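Local atomic coordinates of endo-N-acetyl-beta-D-glucosaminidase (Hypocrea jecorina, PDB entry 4AC1), a protein that hydrolyses N-glycans within their chitobiose core as a family 18 glycoside hydrolase and is responsible for the deglycosylation of the fungus's own cellulases. Residues Val76-Met81 with Phe117-Met122. Sequence-based numbering, arbitrary orientation.
Sequences VKVMGM and FQLEGM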
loop_
_atom_site.group_PDB
_atom_site.type_symbol
_atom_site.label_atom_id
_atom_site.label_comp_id
_atom_site.label_asym_id
_atom_site.label_seq_id
_atom_site.Cartn_x
_atom_site.Cartn_y
_atom_site.Cartn_z
ATOM N N VAL A 76 -6.325 1.966 14.085
ATOM C CA VAL A 76 -5.791 1.663 12.759
ATOM C C VAL A 76 -6.246 2.733 11.785
ATOM O O VAL A 76 -7.394 3.172 11.840
ATOM C CB VAL A 76 -6.268 0.270 12.276
ATOM C CG1 VAL A 76 -5.723 -0.051 10.879
ATOM C CG2 VAL A 76 -5.844 -0.803 13.263
ATOM N N LYS A 77 -5.356 3.168 10.901
ATOM C CA LYS A 77 -5.757 4.062 9.818
ATOM C C LYS A 77 -6.194 3.210 8.636
ATOM O O LYS A 77 -5.440 2.328 8.174
ATOM C CB LYS A 77 -4.595 4.980 9.419
ATOM C CG LYS A 77 -4.022 5.843 10.536
ATOM C CD LYS A 77 -5.056 6.733 11.193
ATOM C CE LYS A 77 -4.437 7.510 12.341
ATOM N NZ LYS A 77 -5.046 8.861 12.465
ATOM N N VAL A 78 -7.407 3.446 8.153
ATOM C CA VAL A 78 -7.929 2.670 7.039
ATOM C C VAL A 78 -7.785 3.489 5.763
ATOM O O VAL A 78 -8.336 4.582 5.648
ATOM C CB VAL A 78 -9.392 2.204 7.287
ATOM C CG1 VAL A 78 -9.963 1.522 6.042
ATOM C CG2 VAL A 78 -9.438 1.245 8.468
ATOM N N MET A 79 -7.046 2.932 4.808
ATOM C CA MET A 79 -6.762 3.567 3.529
ATOM C C MET A 79 -7.328 2.724 2.399
ATOM O O MET A 79 -7.715 1.564 2.605
ATOM C CB MET A 79 -5.252 3.632 3.302
ATOM C CG MET A 79 -4.502 4.455 4.320
ATOM S SD MET A 79 -2.711 4.334 4.189
ATOM C CE MET A 79 -2.422 5.044 2.548
ATOM N N GLY A 80 -7.358 3.300 1.204
ATOM C CA GLY A 80 -7.584 2.533 -0.011
ATOM C C GLY A 80 -6.300 2.477 -0.820
ATOM O O GLY A 80 -5.362 3.256 -0.562
ATOM N N MET A 81 -6.257 1.559 -1.788
ATOM C CA MET A 81 -5.259 1.597 -2.851
ATOM C C MET A 81 -6.005 1.505 -4.159
ATOM O O MET A 81 -6.965 0.731 -4.285
ATOM C CB MET A 81 -4.245 0.468 -2.725
ATOM C CG MET A 81 -3.279 0.361 -3.891
ATOM S SD MET A 81 -3.808 -0.815 -5.179
ATOM C CE MET A 81 -3.154 -2.339 -4.481
ATOM N N PHE A 117 -16.590 6.335 1.386
ATOM C CA PHE A 117 -16.168 5.153 2.144
ATOM C C PHE A 117 -15.273 5.523 3.310
ATOM O O PHE A 117 -14.751 4.660 4.012
ATOM C CB PHE A 117 -15.640 4.079 1.189
ATOM C CG PHE A 117 -16.708 3.624 0.253
ATOM C CD1 PHE A 117 -17.703 2.754 0.692
ATOM C CD2 PHE A 117 -16.827 4.188 -1.007
ATOM C CE1 PHE A 117 -18.757 2.395 -0.139
ATOM C CE2 PHE A 117 -17.881 3.827 -1.849
ATOM C CZ PHE A 117 -18.845 2.930 -1.404
ATOM N N GLN A 118 -15.161 6.831 3.530
ATOM C CA GLN A 118 -14.538 7.406 4.718
ATOM C C GLN A 118 -13.092 6.930 4.895
ATOM O O GLN A 118 -12.636 6.614 6.000
ATOM C CB GLN A 118 -15.422 7.179 5.958
ATOM C CG GLN A 118 -16.803 7.836 5.804
ATOM C CD GLN A 118 -17.744 7.621 6.977
ATOM O OE1 GLN A 118 -17.692 6.611 7.668
ATOM N NE2 GLN A 118 -18.641 8.575 7.183
ATOM N N LEU A 119 -12.368 6.927 3.781
ATOM C CA LEU A 119 -10.971 6.509 3.781
ATOM C C LEU A 119 -10.074 7.602 4.314
ATOM O O LEU A 119 -10.347 8.790 4.125
ATOM C CB LEU A 119 -10.534 6.130 2.370
ATOM C CG LEU A 119 -11.320 4.983 1.729
ATOM C CD1 LEU A 119 -10.834 4.763 0.305
ATOM C CD2 LEU A 119 -11.216 3.684 2.535
ATOM N N GLU A 120 -8.999 7.200 4.973
ATOM C CA GLU A 120 -8.091 8.143 5.611
ATOM C C GLU A 120 -6.828 8.366 4.798
ATOM O O GLU A 120 -5.952 9.126 5.191
ATOM C CB GLU A 120 -7.756 7.656 7.016
ATOM C CG GLU A 120 -9.032 7.480 7.829
ATOM C CD GLU A 120 -8.810 7.159 9.275
ATOM O OE1 GLU A 120 -8.368 6.031 9.593
ATOM O OE2 GLU A 120 -9.114 8.031 10.113
ATOM N N GLY A 121 -6.752 7.698 3.657
ATOM C CA GLY A 121 -5.619 7.841 2.767
ATOM C C GLY A 121 -5.834 7.039 1.514
ATOM O O GLY A 121 -6.771 6.251 1.404
ATOM N N MET A 122 -4.966 7.284 0.545
ATOM C CA MET A 122 -4.972 6.580 -0.721
ATOM C C MET A 122 -3.544 6.244 -1.155
ATOM O O MET A 122 -2.681 7.119 -1.220
ATOM C CB MET A 122 -5.706 7.410 -1.796
ATOM C CG MET A 122 -5.868 6.711 -3.158
ATOM S SD MET A 122 -6.788 5.155 -3.145
ATOM C CE MET A 122 -8.249 5.663 -2.252
HETATM O O HOH W 1 -7.570 9.135 12.572
#
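E120 sets CG anti to its carbonyl carbon (chi1 -57°) and then runs extended, which carries its carboxylate back along the start of strand 77-83. There E120 OE1 accepts a hydrogen bond from V78 N at 3.1 Å, through its anti lone pair. A water may link the other carboxylate oxygen, E120 OE2, to K77 NZ, though it sits doubtfully close to K77 NZ. The two charged side chains cross at about a right angle, with K77 NZ and E120 OE2 4.8 Å apart. The backbone of E120 completes the grip on V78: E120 N donates to V78 O at 2.8 Å, nearly in line with the carbonyl bond.

Further on, G80 N bonds to G121 O at 3.0 Å, approaching from above the carbonyl plane. The bends of M122 at chi2 (60°) and chi3 fold its end back; M122 SD lies 3.5 Å from G80 O, and its CE turns over G80 CA. L119 CD1 comes within 3.9 Å of G80 N. On M79, the end of the side chain folds round and M79 CE lies 3.9 Å from M122 N.

Before this, Q118 closes helix 100-116 with a Schellman motif. The contact thus joins two neighbouring parallel strands of a beta-alpha-beta unit, as in the (beta/alpha)8 barrel of family 18 glycoside hydrolases.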